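Delta-aminolevulinic acid dehydratase (Toxoplasma gondii ME49, PDB 3OBK) catalyses the condensation of two molecules of 5-aminolevulinic acid into porphobilinogen, the pyrrole from which haem and other tetrapyrroles are built. Local coordinates at residues 155-158 / 159-163; 183-186 / 187-191; 222-226 / 227-231; 307-310 / 311-314. One frame throughout, in Å; residues are numbered along the deposited sequence.

Contact 1 of 4, residues 155-158 / 159-163; sequences KIVN and DLTVH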
loop_
_atom_site.group_PDB
_atom_site.type_symbol
_atom_site.label_atom_id
_atom_site.label_comp_id
_atom_site.label_asym_id
_atom_site.label_seq_id
_atom_site.Cartn_x
_atom_site.Cartn_y
_atom_site.Cartn_z
ATOM N N LYS A 155 4.174 -21.735 37.228
ATOM C CA LYS A 155 3.606 -21.195 36.004
ATOM C C LYS A 155 2.185 -20.689 36.246
ATOM O O LYS A 155 1.418 -21.265 37.030
ATOM C CB LYS A 155 3.574 -22.254 34.878
ATOM C CG LYS A 155 4.878 -22.411 34.048
ATOM C CD LYS A 155 4.863 -23.699 33.210
ATOM C CE LYS A 155 6.268 -24.142 32.675
ATOM N NZ LYS A 155 6.290 -25.563 32.097
ATOM N N ILE A 156 1.856 -19.607 35.551
ATOM C CA ILE A 156 0.497 -19.128 35.446
ATOM C C ILE A 156 -0.186 -19.913 34.336
ATOM O O ILE A 156 0.005 -19.624 33.171
ATOM C CB ILE A 156 0.457 -17.619 35.105
ATOM C CG1 ILE A 156 0.981 -16.780 36.300
ATOM C CG2 ILE A 156 -0.966 -17.213 34.743
ATOM C CD1 ILE A 156 2.505 -16.740 36.486
ATOM N N VAL A 157 -0.996 -20.893 34.701
ATOM C CA VAL A 157 -1.522 -21.860 33.741
ATOM C C VAL A 157 -2.680 -21.282 32.976
ATOM O O VAL A 157 -3.636 -20.789 33.563
ATOM C CB VAL A 157 -1.930 -23.218 34.406
ATOM C CG1 VAL A 157 -0.741 -23.811 35.150
ATOM C CG2 VAL A 157 -3.115 -23.070 35.321
ATOM N N ASN A 158 -2.576 -21.364 31.654
ATOM C CA ASN A 158 -3.434 -20.609 30.774
ATOM C C ASN A 158 -4.894 -21.010 30.789
ATOM O O ASN A 158 -5.763 -20.191 31.073
ATOM C CB ASN A 158 -2.948 -20.693 29.344
ATOM C CG ASN A 158 -3.520 -19.589 28.498
ATOM O OD1 ASN A 158 -2.996 -18.470 28.514
ATOM N ND2 ASN A 158 -4.621 -19.872 27.784
ATOM N N ASP A 159 -5.148 -22.260 30.452
ATOM C CA ASP A 159 -6.485 -22.698 30.131
ATOM C C ASP A 159 -7.384 -22.806 31.356
ATOM O O ASP A 159 -8.579 -22.532 31.300
ATOM C CB ASP A 159 -6.406 -24.053 29.433
ATOM C CG ASP A 159 -5.649 -23.985 28.111
ATOM O OD1 ASP A 159 -5.285 -22.876 27.647
ATOM O OD2 ASP A 159 -5.432 -25.071 27.544
ATOM N N LEU A 160 -6.798 -23.205 32.468
ATOM C CA LEU A 160 -7.533 -23.323 33.699
ATOM C C LEU A 160 -7.879 -21.901 34.141
ATOM O O LEU A 160 -8.974 -21.640 34.663
ATOM C CB LEU A 160 -6.708 -24.094 34.735
ATOM C CG LEU A 160 -7.371 -24.268 36.107
ATOM C CD1 LEU A 160 -8.738 -24.988 35.964
ATOM C CD2 LEU A 160 -6.422 -24.973 37.106
ATOM N N THR A 161 -6.962 -20.972 33.873
ATOM C CA THR A 161 -7.223 -19.563 34.171
ATOM C C THR A 161 -8.368 -19.042 33.330
ATOM O O THR A 161 -9.235 -18.369 33.852
ATOM C CB THR A 161 -5.975 -18.688 34.009
ATOM O OG1 THR A 161 -5.028 -19.048 35.014
ATOM C CG2 THR A 161 -6.333 -17.193 34.146
ATOM N N VAL A 162 -8.419 -19.404 32.050
ATOM C CA VAL A 162 -9.530 -18.965 31.204
ATOM C C VAL A 162 -10.880 -19.442 31.772
ATOM O O VAL A 162 -11.853 -18.684 31.825
ATOM C CB VAL A 162 -9.338 -19.398 29.720
ATOM C CG1 VAL A 162 -10.591 -19.092 28.872
ATOM C CG2 VAL A 162 -8.119 -18.683 29.136
ATOM N N HIS A 163 -10.926 -20.684 32.242
ATOM C CA HIS A 163 -12.159 -21.220 32.831
ATOM C C HIS A 163 -12.653 -20.330 33.986
ATOM O O HIS A 163 -13.842 -19.994 34.037
ATOM C CB HIS A 163 -11.928 -22.653 33.297
ATOM C CG HIS A 163 -13.181 -23.402 33.662
ATOM N ND1 HIS A 163 -14.429 -23.099 33.140
ATOM C CD2 HIS A 163 -13.358 -24.486 34.458
ATOM C CE1 HIS A 163 -15.321 -23.954 33.616
ATOM N NE2 HIS A 163 -14.694 -24.813 34.404
#

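Contact 2 of 4, residues 183-186 / 187-191; sequences SDMM and DGRVS. With PBG (3-[5-(aminomethyl)-4-(carboxymethyl)-1H-pyrrol-3-yl]propanoic acid), chain L.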
loop_
_atom_site.group_PDB
_atom_site.type_symbol
_atom_site.label_atom_id
_atom_site.label_comp_id
_atom_site.label_asym_id
_atom_site.label_seq_id
_atom_site.Cartn_x
_atom_site.Cartn_y
_atom_site.Cartn_z
ATOM N N SER A 183 -8.211 -8.135 31.422
ATOM C CA SER A 183 -6.873 -7.549 31.459
ATOM C C SER A 183 -5.800 -8.586 31.767
ATOM O O SER A 183 -4.667 -8.236 32.112
ATOM C CB SER A 183 -6.829 -6.472 32.522
ATOM O OG SER A 183 -7.100 -7.037 33.788
ATOM N N ASP A 184 -6.148 -9.853 31.566
ATOM C CA ASP A 184 -5.374 -10.995 32.053
ATOM C C ASP A 184 -4.207 -11.404 31.190
ATOM O O ASP A 184 -3.246 -11.952 31.705
ATOM C CB ASP A 184 -6.296 -12.208 32.122
ATOM C CG ASP A 184 -7.072 -12.404 30.835
ATOM O OD1 ASP A 184 -7.977 -11.578 30.576
ATOM O OD2 ASP A 184 -6.749 -13.353 30.081
ATOM N N MET A 185 -4.338 -11.201 29.877
ATOM C CA MET A 185 -3.366 -11.603 28.866
ATOM C C MET A 185 -3.144 -13.121 28.763
ATOM O O MET A 185 -2.082 -13.599 28.319
ATOM C CB MET A 185 -2.069 -10.820 29.029
ATOM C CG MET A 185 -2.202 -9.338 28.684
ATOM S SD MET A 185 -2.586 -8.970 26.947
ATOM C CE MET A 185 -0.995 -9.205 26.189
ATOM N N MET A 186 -4.165 -13.895 29.124
ATOM C CA MET A 186 -4.158 -15.320 28.824
ATOM C C MET A 186 -4.433 -15.445 27.359
ATOM O O MET A 186 -5.083 -14.595 26.779
ATOM C CB MET A 186 -5.226 -16.067 29.602
ATOM C CG MET A 186 -5.016 -16.033 31.115
ATOM S SD MET A 186 -3.422 -16.706 31.638
ATOM C CE MET A 186 -2.339 -15.277 31.867
ATOM N N ASP A 187 -3.927 -16.498 26.749
ATOM C CA ASP A 187 -4.195 -16.746 25.366
ATOM C C ASP A 187 -5.610 -17.230 25.188
ATOM O O ASP A 187 -6.072 -18.088 25.916
ATOM C CB ASP A 187 -3.220 -17.777 24.831
ATOM C CG ASP A 187 -1.868 -17.192 24.587
ATOM O OD1 ASP A 187 -1.810 -15.978 24.316
ATOM O OD2 ASP A 187 -0.861 -17.925 24.697
ATOM N N GLY A 188 -6.307 -16.660 24.218
ATOM C CA GLY A 188 -7.614 -17.186 23.834
ATOM C C GLY A 188 -8.772 -16.831 24.732
ATOM O O GLY A 188 -9.871 -17.282 24.495
ATOM N N ARG A 189 -8.567 -15.991 25.739
ATOM C CA ARG A 189 -9.676 -15.703 26.658
ATOM C C ARG A 189 -10.840 -14.965 25.999
ATOM O O ARG A 189 -11.986 -15.178 26.398
ATOM C CB ARG A 189 -9.194 -14.992 27.951
ATOM C CG ARG A 189 -9.144 -13.479 27.968
ATOM C CD ARG A 189 -7.974 -12.895 27.188
ATOM N NE ARG A 189 -7.486 -11.680 27.840
ATOM C CZ ARG A 189 -6.699 -10.771 27.274
ATOM N NH1 ARG A 189 -6.308 -10.902 26.022
ATOM N NH2 ARG A 189 -6.326 -9.694 27.964
ATOM N N VAL A 190 -10.573 -14.117 24.995
ATOM C CA VAL A 190 -11.660 -13.316 24.428
ATOM C C VAL A 190 -12.729 -14.233 23.870
ATOM O O VAL A 190 -13.894 -14.119 24.198
ATOM C CB VAL A 190 -11.221 -12.297 23.345
ATOM C CG1 VAL A 190 -12.456 -11.646 22.747
ATOM C CG2 VAL A 190 -10.264 -11.200 23.939
ATOM N N SER A 191 -12.329 -15.156 23.035
ATOM C CA SER A 191 -13.304 -16.021 22.387
ATOM C C SER A 191 -14.030 -16.887 23.390
ATOM O O SER A 191 -15.220 -17.149 23.214
ATOM C CB SER A 191 -12.626 -16.932 21.373
ATOM O OG SER A 191 -13.587 -17.679 20.644
HETATM C CHA PBG L . -5.074 -6.266 36.659
HETATM C C1A PBG L . -4.952 -4.810 36.350
HETATM C C2A PBG L . -3.814 -4.023 36.506
HETATM C C3A PBG L . -4.170 -2.753 36.092
HETATM C C4A PBG L . -5.468 -2.823 35.619
HETATM N NA PBG L . -5.929 -4.067 35.810
HETATM C C5A PBG L . -2.503 -4.382 37.165
HETATM C C6A PBG L . -1.649 -5.347 36.464
HETATM O O1A PBG L . -2.204 -6.067 35.592
HETATM O O2A PBG L . -0.452 -5.487 36.802
HETATM C C7A PBG L . -3.302 -1.557 36.156
HETATM C C8A PBG L . -3.955 -0.242 35.949
HETATM C C9A PBG L . -3.198 0.970 36.302
HETATM O O3A PBG L . -3.841 1.990 36.532
HETATM O O4A PBG L . -2.007 0.958 36.652
HETATM N N1 PBG L . -5.298 -7.169 35.577
HETATM O O HOH W 1 -5.407 -13.330 24.399
#

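Contact 3 of 4, residues 222-226 / 227-231; sequences FRDAL and DSHMV. With PBG (3-[5-(aminomethyl)-4-(carboxymethyl)-1H-pyrrol-3-yl]propanoic acid), chain L.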
loop_
_atom_site.group_PDB
_atom_site.type_symbol
_atom_site.label_atom_id
_atom_site.label_comp_id
_atom_site.label_asym_id
_atom_site.label_seq_id
_atom_site.Cartn_x
_atom_site.Cartn_y
_atom_site.Cartn_z
ATOM N N PHE A 222 -1.394 1.424 41.172
ATOM C CA PHE A 222 -2.587 0.589 41.111
ATOM C C PHE A 222 -2.464 -0.616 42.103
ATOM O O PHE A 222 -3.394 -0.905 42.868
ATOM C CB PHE A 222 -2.827 0.122 39.671
ATOM C CG PHE A 222 -3.980 -0.858 39.508
ATOM C CD1 PHE A 222 -3.791 -2.220 39.739
ATOM C CD2 PHE A 222 -5.226 -0.412 39.065
ATOM C CE1 PHE A 222 -4.825 -3.110 39.558
ATOM C CE2 PHE A 222 -6.277 -1.282 38.865
ATOM C CZ PHE A 222 -6.100 -2.632 39.138
ATOM N N ARG A 223 -1.316 -1.295 42.085
ATOM C CA ARG A 223 -1.108 -2.436 42.951
ATOM C C ARG A 223 -1.041 -2.050 44.437
ATOM O O ARG A 223 -1.319 -2.874 45.299
ATOM C CB ARG A 223 0.145 -3.200 42.521
ATOM C CG ARG A 223 -0.013 -3.883 41.158
ATOM C CD ARG A 223 1.291 -4.431 40.652
ATOM N NE ARG A 223 1.207 -4.965 39.289
ATOM C CZ ARG A 223 2.267 -5.211 38.521
ATOM N NH1 ARG A 223 3.500 -4.967 38.968
ATOM N NH2 ARG A 223 2.113 -5.690 37.295
ATOM N N ASP A 224 -0.683 -0.806 44.745
ATOM C CA ASP A 224 -0.821 -0.324 46.114
ATOM C C ASP A 224 -2.303 -0.212 46.439
ATOM O O ASP A 224 -2.728 -0.615 47.522
ATOM C CB ASP A 224 -0.147 1.034 46.312
ATOM C CG ASP A 224 1.374 0.992 46.103
ATOM O OD1 ASP A 224 1.979 -0.102 46.242
ATOM O OD2 ASP A 224 1.966 2.068 45.806
ATOM N N ALA A 225 -3.092 0.315 45.494
ATOM C CA ALA A 225 -4.536 0.532 45.703
ATOM C C ALA A 225 -5.282 -0.754 46.049
ATOM O O ALA A 225 -6.108 -0.773 46.985
ATOM C CB ALA A 225 -5.182 1.213 44.515
ATOM N N LEU A 226 -4.977 -1.823 45.311
ATOM C CA LEU A 226 -5.598 -3.144 45.553
ATOM C C LEU A 226 -4.843 -4.061 46.522
ATOM O O LEU A 226 -5.343 -5.137 46.886
ATOM C CB LEU A 226 -5.763 -3.878 44.235
ATOM C CG LEU A 226 -6.963 -3.508 43.391
ATOM C CD1 LEU A 226 -7.034 -2.009 43.248
ATOM C CD2 LEU A 226 -6.921 -4.229 42.026
ATOM N N ASP A 227 -3.641 -3.644 46.911
ATOM C CA ASP A 227 -2.726 -4.469 47.715
ATOM C C ASP A 227 -2.483 -5.811 47.015
ATOM O O ASP A 227 -2.731 -6.871 47.554
ATOM C CB ASP A 227 -3.258 -4.648 49.147
ATOM C CG ASP A 227 -2.216 -5.215 50.099
ATOM O OD1 ASP A 227 -1.008 -4.994 49.925
ATOM O OD2 ASP A 227 -2.622 -5.913 51.032
ATOM N N SER A 228 -2.001 -5.738 45.787
ATOM C CA SER A 228 -2.025 -6.901 44.907
ATOM C C SER A 228 -0.684 -7.102 44.219
ATOM O O SER A 228 -0.594 -7.729 43.172
ATOM C CB SER A 228 -3.192 -6.780 43.908
ATOM O OG SER A 228 -3.068 -5.627 43.105
ATOM N N HIS A 229 0.361 -6.587 44.852
ATOM C CA HIS A 229 1.714 -6.850 44.428
ATOM C C HIS A 229 2.019 -8.345 44.391
ATOM O O HIS A 229 1.595 -9.096 45.263
ATOM C CB HIS A 229 2.683 -6.132 45.347
ATOM C CG HIS A 229 2.728 -4.658 45.121
ATOM N ND1 HIS A 229 3.401 -4.094 44.055
ATOM C CD2 HIS A 229 2.176 -3.631 45.810
ATOM C CE1 HIS A 229 3.268 -2.781 44.106
ATOM N NE2 HIS A 229 2.533 -2.475 45.161
ATOM N N MET A 230 2.755 -8.748 43.364
ATOM C CA MET A 230 3.136 -10.129 43.140
ATOM C C MET A 230 4.009 -10.635 44.286
ATOM O O MET A 230 4.870 -9.917 44.800
ATOM C CB MET A 230 3.921 -10.273 41.829
ATOM C CG MET A 230 3.185 -9.898 40.544
ATOM S SD MET A 230 3.336 -8.155 40.003
ATOM C CE MET A 230 5.122 -7.988 39.768
ATOM N N VAL A 231 3.794 -11.889 44.657
ATOM C CA VAL A 231 4.513 -12.506 45.756
ATOM C C VAL A 231 5.884 -13.001 45.322
ATOM O O VAL A 231 6.065 -13.381 44.157
ATOM C CB VAL A 231 3.697 -13.689 46.321
ATOM C CG1 VAL A 231 4.580 -14.703 47.032
ATOM C CG2 VAL A 231 2.613 -13.154 47.256
HETATM C CHA PBG L . -5.074 -6.266 36.659
HETATM C C1A PBG L . -4.952 -4.810 36.350
HETATM C C2A PBG L . -3.814 -4.023 36.506
HETATM C C3A PBG L . -4.170 -2.753 36.092
HETATM C C4A PBG L . -5.468 -2.823 35.619
HETATM N NA PBG L . -5.929 -4.067 35.810
HETATM C C5A PBG L . -2.503 -4.382 37.165
HETATM C C6A PBG L . -1.649 -5.347 36.464
HETATM O O1A PBG L . -2.204 -6.067 35.592
HETATM O O2A PBG L . -0.452 -5.487 36.802
HETATM C C7A PBG L . -3.302 -1.557 36.156
HETATM C C8A PBG L . -3.955 -0.242 35.949
HETATM C C9A PBG L . -3.198 0.970 36.302
HETATM O O3A PBG L . -3.841 1.990 36.532
HETATM O O4A PBG L . -2.007 0.958 36.652
HETATM N N1 PBG L . -5.298 -7.169 35.577
#

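Contact 4 of 4, residues 307-310 / 311-314; sequences YISE and KDTV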
loop_
_atom_site.group_PDB
_atom_site.type_symbol
_atom_site.label_atom_id
_atom_site.label_comp_id
_atom_site.label_asym_id
_atom_site.label_seq_id
_atom_site.Cartn_x
_atom_site.Cartn_y
_atom_site.Cartn_z
ATOM N N TYR A 307 6.641 21.838 39.377
ATOM C CA TYR A 307 7.517 21.739 38.220
ATOM C C TYR A 307 6.745 21.982 36.914
ATOM O O TYR A 307 7.259 22.619 35.999
ATOM C CB TYR A 307 8.207 20.378 38.152
ATOM C CG TYR A 307 9.029 19.963 39.370
ATOM C CD1 TYR A 307 9.638 20.907 40.229
ATOM C CD2 TYR A 307 9.205 18.636 39.652
ATOM C CE1 TYR A 307 10.388 20.494 41.340
ATOM C CE2 TYR A 307 9.927 18.228 40.736
ATOM C CZ TYR A 307 10.513 19.143 41.576
ATOM O OH TYR A 307 11.209 18.661 42.642
ATOM N N ILE A 308 5.515 21.470 36.838
ATOM C CA ILE A 308 4.642 21.672 35.691
ATOM C C ILE A 308 3.326 22.285 36.151
ATOM O O ILE A 308 3.047 22.381 37.343
ATOM C CB ILE A 308 4.348 20.348 34.931
ATOM C CG1 ILE A 308 3.606 19.334 35.827
ATOM C CG2 ILE A 308 5.625 19.764 34.371
ATOM C CD1 ILE A 308 3.331 17.970 35.147
ATOM N N SER A 309 2.540 22.699 35.171
ATOM C CA SER A 309 1.194 23.142 35.388
ATOM C C SER A 309 0.277 21.946 35.164
ATOM O O SER A 309 0.286 21.366 34.079
ATOM C CB SER A 309 0.830 24.244 34.414
ATOM O OG SER A 309 -0.577 24.204 34.192
ATOM N N GLU A 310 -0.515 21.594 36.176
ATOM C CA GLU A 310 -1.340 20.394 36.139
ATOM C C GLU A 310 -2.335 20.398 34.993
ATOM O O GLU A 310 -2.432 19.415 34.244
ATOM C CB GLU A 310 -2.108 20.207 37.450
ATOM C CG GLU A 310 -2.599 18.774 37.618
ATOM C CD GLU A 310 -3.211 18.492 38.966
ATOM O OE1 GLU A 310 -3.284 17.319 39.371
ATOM O OE2 GLU A 310 -3.639 19.438 39.625
ATOM N N LYS A 311 -3.071 21.504 34.884
ATOM C CA LYS A 311 -4.163 21.615 33.963
ATOM C C LYS A 311 -3.648 21.554 32.543
ATOM O O LYS A 311 -4.184 20.831 31.718
ATOM C CB LYS A 311 -4.905 22.932 34.206
ATOM C CG LYS A 311 -6.141 23.196 33.331
ATOM C CD LYS A 311 -6.893 24.443 33.837
ATOM C CE LYS A 311 -7.893 24.995 32.797
ATOM N NZ LYS A 311 -8.715 26.163 33.283
ATOM N N ASP A 312 -2.629 22.327 32.237
ATOM C CA ASP A 312 -2.184 22.415 30.854
ATOM C C ASP A 312 -1.706 21.053 30.378
ATOM O O ASP A 312 -2.048 20.614 29.290
ATOM C CB ASP A 312 -1.020 23.380 30.703
ATOM C CG ASP A 312 -1.398 24.809 30.964
ATOM O OD1 ASP A 312 -2.495 25.232 30.539
ATOM O OD2 ASP A 312 -0.538 25.518 31.551
ATOM N N THR A 313 -0.907 20.405 31.214
ATOM C CA THR A 313 -0.268 19.178 30.861
ATOM C C THR A 313 -1.325 18.058 30.780
ATOM O O THR A 313 -1.365 17.342 29.810
ATOM C CB THR A 313 0.946 18.899 31.829
ATOM O OG1 THR A 313 0.491 18.736 33.173
ATOM C CG2 THR A 313 1.920 20.087 31.814
ATOM N N VAL A 314 -2.250 17.971 31.733
ATOM C CA VAL A 314 -3.337 16.994 31.628
ATOM C C VAL A 314 -4.114 17.160 30.318
ATOM O O VAL A 314 -4.323 16.197 29.613
ATOM C CB VAL A 314 -4.307 17.017 32.826
ATOM C CG1 VAL A 314 -5.565 16.232 32.517
ATOM C CG2 VAL A 314 -3.643 16.416 34.072
#

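Contact 1 of 4, residues 155-158 / 159-163
Val-157 and Thr-161 meet in the first turn of helix 158-175, one of the helices around the TIM barrel, with Val-157 as the N-cap. The carbonyl O of Val-157 is gripped mainly by a side chain: Thr-161 OG1 donates to it over 2.7 Å, while the backbone N of Thr-161 adds a weak bond of 3.3 Å. Because OG1 lies beside its own backbone N and anti to the carbonyl carbon (chi1 -67°), it hangs back over the start of the helix, where a beta-branched hydroxyl residue is well suited. OG1 is satisfied a second time by Val-148 N, so the hydroxyl ties the helix start to the preceding loop. One residue on, the same pattern continues with a stronger bond, Val-162 N to Asn-158 O at 2.9 Å.

The amide of Asn-158 has both ends in use. Its ND2 donates to Asp-159 OD1 in a nearly straight bond of 3.1 Å and 164°; the oxygen lies close to the amide plane, although the carboxylate stands almost perpendicular to it, 81° away. Asn-158 OD1 accepts from Asp-187 N and from Arg-24 NH1 of the second subunit. Asp-159 is held across the same interface: OD1 forms a salt bridge with Arg-22 and OD2 accepts from Leu-17 N, both of the second subunit. Its negative charge at a helix N terminus is probably also stabilised by the helix dipole.

Apolar contact is slight, with Val-157 and Leu-160 side by side and pointing the same way, CG2 of the valine 3.8 Å from CB of the leucine.

Contact 2 of 4, residues 183-186 / 187-191
In the loop that leaves barrel strand 179-182 and leads into helix 189-199, Asp-184 forms an Asx turn and pairs with Arg-189 of the first helical turn. OD2 of Asp-184 accepts from Met-186 N at 2.8 Å, the N-H arriving from above the carboxylate plane, which pins the loop where Met-185 takes a positive phi (63°). OD1 of Asp-184 receives Arg-189 NE over 2.8 Å in a salt bridge that is almost straight (165°), though NE also lies close to OD2. NE comes on the syn side but well out of the carboxylate plane, while OD1 lies close to the guanidinium plane, which is turned 85° from that of the carboxylate.

The arginine chain, bent at chi2 and chi3, folds back beneath the loop. Met-185 CA sits 3.6 Å above one face of its guanidinium, toward the rim. This group is buried, and its N-H groups find oxygens: NH2 donates to Tyr-210 O, and NH1 makes a weak bond to a water that itself donates to Met-186 O at 2.7 Å. Magnesium lies about 4 Å from the arginine side chain. Gly-188, the N-cap, has a positive phi, easily adopted by a residue without CB.

At the other end of the loop Ser-183 OG accepts from the aminomethyl nitrogen N1 of porphobilinogen at 2.5 Å, and it also bonds to Asp-134; a small hydroxyl residue fits this place between ligand and carboxylate. Asp-187 OD2 accepts from Arg-24 N of the second subunit. A beta-alpha loop that lines the active site from one end and starts the next helix at the other is characteristic of the TIM barrel.

Contact 3 of 4, residues 222-226 / 227-231
Ser-228 N reaches back to Arg-223 O at 3.0 Å, and Asp-227 N to Asp-224 O in a weak bond, with Asp-227, at positive phi, as the C-prime residue of a Schellman motif that ends helix 220-226. The reversal lays the following chain back over the helix. Ser-228 OG comes to rest 3.4 Å from Leu-226 CB, a position where a small side chain fits against the last helical turn.

His-229 is held by face and edge. Arg-223 CB lies over one ring face, 3.6 Å from the centroid and only 11° off the normal, a CH-pi contact. At the edge, His-229 NE2 donates to Asp-224 OD1 over 2.7 Å in a nearly straight bond (167°), on the oxygen's anti side and well out of the carboxylate plane, with OD1 itself close to the imidazole plane. The other oxygen, OD2, is bonded to Ser-63, so the aspartate that orients the imidazole is itself positioned.

From CG to NE the Arg-223 chain is extended, carrying the guanidinium past the histidine to the ligand. There NH2 donates to carboxylate oxygen O2A of porphobilinogen at 2.6 Å and NE adds a weaker bond to the same atom, which lies in the guanidinium plane. Met-230, its chain bent, brings SD 3.3 Å above one guanidinium face, toward the rim; polarisable sulfur suits a delocalised cation. Phe-222 presents a ring face to the pyrrole, with C3A of porphobilinogen 3.4 Å above the ring centre, and Leu-226 CD1 backs the opposite face toward the rim. An aromatic platform beside an arginine that grips a product carboxylate, probably balancing its charge, is the pattern of this porphobilinogen pocket.

Contact 4 of 4, residues 307-310 / 311-314
Ser-309 swings OG to the far side of CB from its backbone N (chi1 152°), which turns the hydroxyl toward Asp-312, while Thr-313 places OG1 between its backbone N and carbonyl carbon (chi1 63°), directed back at the carbonyl O of Ser-309. Ser-309 is the N-cap of helix 310-324. Its OG takes a weak capping bond from Asp-312 N at 3.4 Å and makes another weak one to Asp-312 OD2 at 3.0 Å, so a short polar side chain meets both the amide and the carboxylate of the first turn, though weakly. An acidic residue there should also interact well with the helix dipole.

The helix proper begins with Thr-313 N on Ser-309 O, at 3.2 Å, and Val-314 N on Glu-310 O, at 2.9 Å. Thr-313 OG1 lies within bonding distance of both carbonyls, 2.8 Å from Ser-309 O and 3.2 Å from Glu-310 O, with a single proton to offer. The carboxylate of Glu-310 leads away from the turn to Tyr-333 OH and Lys-300 NZ, fastening the helix start to its neighbours. Ile-308, which also packs on Leu-299 of helix 293-305 and Met-298 of the second subunit, sets its CD1 3.5 Å from Thr-313 OG1.

All four contacts are local and follow one another in series along the chain; none nests or crosses. Contact 1 starts helix 158-175 after a loop, and contact 2 comes one barrel strand later, joining strand 179-182 to helix 189-199. The Asn-158 to Asp-187 bond joins these two, and Thr-161 and Ile-156 pack on Met-186, so the start of helix 158-175 is tied to the loop before helix 189-199. Contact 3 ends helix 220-226. Contacts 2 and 3 both touch porphobilinogen, at its aminomethyl nitrogen and at a carboxylate and the pyrrole respectively, their nearest atoms about 7 Å apart. Contact 4 begins helix 310-324 across the chain's centre from contacts 1 and 2, and also touches the second subunit.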